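Local structure of hemopexin fold protein CP4 (3OYO) at residues P160-T165 / T204-I209. The protein is a seed protein of cow pea with a hemopexin fold that binds a calcium ion; its precise biological role is uncertain. Residues are numbered along the deposited sequence; the frame is centred on the assembly and turned at random.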
loop_
_atom_site.group_PDB
_atom_site.type_symbol
_atom_site.label_atom_id
_atom_site.label_comp_id
_atom_site.label_asym_id
_atom_site.label_seq_id
_atom_site.Cartn_x
_atom_site.Cartn_y
_atom_site.Cartn_z
ATOM N N PRO A 160 -9.514 -0.093 -17.640
ATOM C CA PRO A 160 -10.956 -0.124 -17.983
ATOM C C PRO A 160 -11.842 -1.078 -17.169
ATOM O O PRO A 160 -13.012 -0.769 -16.934
ATOM C CB PRO A 160 -10.970 -0.486 -19.482
ATOM C CG PRO A 160 -9.645 -1.047 -19.737
ATOM C CD PRO A 160 -8.675 -0.339 -18.809
ATOM N N VAL A 161 -11.309 -2.199 -16.691
ATOM C CA VAL A 161 -12.122 -3.085 -15.820
ATOM C C VAL A 161 -12.523 -2.438 -14.494
ATOM O O VAL A 161 -13.530 -2.819 -13.883
ATOM C CB VAL A 161 -11.433 -4.441 -15.538
ATOM C CG1 VAL A 161 -11.427 -5.260 -16.768
ATOM C CG2 VAL A 161 -10.021 -4.252 -14.912
ATOM N N LEU A 162 -11.742 -1.458 -14.032
ATOM C CA LEU A 162 -12.093 -0.739 -12.782
ATOM C C LEU A 162 -13.049 0.411 -13.037
ATOM O O LEU A 162 -13.634 0.952 -12.121
ATOM C CB LEU A 162 -10.839 -0.231 -12.049
ATOM C CG LEU A 162 -9.884 -1.303 -11.568
ATOM C CD1 LEU A 162 -8.732 -0.654 -10.797
ATOM C CD2 LEU A 162 -10.645 -2.286 -10.718
ATOM N N ASN A 163 -13.200 0.772 -14.303
ATOM C CA ASN A 163 -14.180 1.776 -14.695
ATOM C C ASN A 163 -15.602 1.296 -14.356
ATOM O O ASN A 163 -16.030 0.196 -14.737
ATOM C CB ASN A 163 -14.050 2.060 -16.182
ATOM C CG ASN A 163 -14.664 3.360 -16.564
ATOM O OD1 ASN A 163 -14.324 4.409 -16.033
ATOM N ND2 ASN A 163 -15.571 3.315 -17.497
ATOM N N GLY A 164 -16.317 2.140 -13.622
ATOM C CA GLY A 164 -17.679 1.841 -13.254
ATOM C C GLY A 164 -17.758 1.180 -11.908
ATOM O O GLY A 164 -18.833 1.033 -11.379
ATOM N N THR A 165 -16.628 0.815 -11.322
ATOM C CA THR A 165 -16.626 0.170 -10.004
ATOM C C THR A 165 -16.344 1.219 -8.918
ATOM O O THR A 165 -16.039 2.375 -9.223
ATOM C CB THR A 165 -15.524 -0.897 -9.923
ATOM O OG1 THR A 165 -14.250 -0.235 -9.830
ATOM C CG2 THR A 165 -15.546 -1.784 -11.186
ATOM N N THR A 204 -5.641 -5.535 -17.473
ATOM C CA THR A 204 -5.854 -5.926 -16.079
ATOM C C THR A 204 -7.075 -6.827 -15.993
ATOM O O THR A 204 -8.120 -6.566 -16.632
ATOM C CB THR A 204 -6.016 -4.671 -15.188
ATOM O OG1 THR A 204 -4.832 -3.895 -15.303
ATOM C CG2 THR A 204 -6.265 -5.003 -13.694
ATOM N N LEU A 205 -6.909 -7.908 -15.221
ATOM C CA LEU A 205 -8.026 -8.790 -14.871
ATOM C C LEU A 205 -8.497 -8.441 -13.481
ATOM O O LEU A 205 -7.713 -8.115 -12.634
ATOM C CB LEU A 205 -7.646 -10.268 -14.937
ATOM C CG LEU A 205 -6.946 -10.786 -16.197
ATOM C CD1 LEU A 205 -6.658 -12.222 -15.985
ATOM C CD2 LEU A 205 -7.805 -10.608 -17.462
ATOM N N VAL A 206 -9.802 -8.492 -13.268
ATOM C CA VAL A 206 -10.374 -8.145 -11.980
ATOM C C VAL A 206 -11.352 -9.237 -11.537
ATOM O O VAL A 206 -12.018 -9.868 -12.376
ATOM C CB VAL A 206 -11.042 -6.739 -12.009
ATOM C CG1 VAL A 206 -12.262 -6.729 -12.856
ATOM C CG2 VAL A 206 -11.365 -6.268 -10.627
ATOM N N GLY A 207 -11.391 -9.465 -10.222
ATOM C CA GLY A 207 -12.254 -10.488 -9.601
ATOM C C GLY A 207 -13.526 -9.800 -9.198
ATOM O O GLY A 207 -13.625 -8.593 -9.375
ATOM N N ASN A 208 -14.492 -10.525 -8.635
ATOM C CA ASN A 208 -15.677 -9.845 -8.070
ATOM C C ASN A 208 -15.324 -9.215 -6.706
ATOM O O ASN A 208 -14.436 -9.704 -5.977
ATOM C CB ASN A 208 -16.913 -10.763 -7.999
ATOM C CG ASN A 208 -16.564 -12.170 -7.570
ATOM O OD1 ASN A 208 -16.007 -12.371 -6.498
ATOM N ND2 ASN A 208 -16.874 -13.157 -8.417
ATOM N N ILE A 209 -15.993 -8.114 -6.407
ATOM C CA ILE A 209 -15.724 -7.317 -5.208
ATOM C C ILE A 209 -16.436 -7.927 -4.019
ATOM O O ILE A 209 -17.552 -8.401 -4.175
ATOM C CB ILE A 209 -16.161 -5.880 -5.436
ATOM C CG1 ILE A 209 -15.464 -5.335 -6.704
ATOM C CG2 ILE A 209 -15.948 -5.010 -4.161
ATOM C CD1 ILE A 209 -15.977 -3.975 -7.136
#
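The CA atoms of the two segments come closest at Val161 and Val206, 6.6 Å apart; farther along, the CA atoms of Thr165 and Ile209 are 8.9 Å apart. The contact belongs to the four-bladed propeller of the hemopexin fold. It sets the loop after helix 155-158, which leads from one blade to strand 173-176 of the next, against strand 205-211, the fourth, outer strand of that next blade, which pairs with strand 190-195. Residues 160-162 keep helical backbone angles before a type II turn from Leu162 to Thr165 reverses the chain; Gly164 is its third residue, where a CB would be jammed against the carbonyl O of Asn163.

The segments meet mainly through aliphatic side chains, together with methyl contacts to one backbone carbonyl oxygen. Val161 and Val206 lie side by side and run antiparallel, CB of Val161 lying 3.6 Å from CG1 of Val206. The two methyls of Val161 both rest against Thr204 O, CG2 at 3.5 Å and CG1 at 3.6 Å, while CG2 also meets the Thr204 methyl. The Thr204 hydroxyl is engaged apart from this, bonded to Lys201 O. The other branch of Val206, CG2, extends anti to its backbone N and meets Leu162 CD2 at 4.0 Å; Val192 of the adjoining strand also touches Val206. The CD1 end of Ile209 reaches Thr165 CB, and the Ile209 side chain also touches Glu166 and Phe167, in the loop beyond Thr165.

The turn itself is gripped twice at Leu162 O, which accepts from Thr165 N and Thr165 OG1 on the same face of the carbonyl plane. With chi1 at 73°, Thr165 OG1 sits over its own backbone, where Phe167 N also bonds to it, and it reaches Leu162 O at 2.7 Å, tilted 22° from that plane.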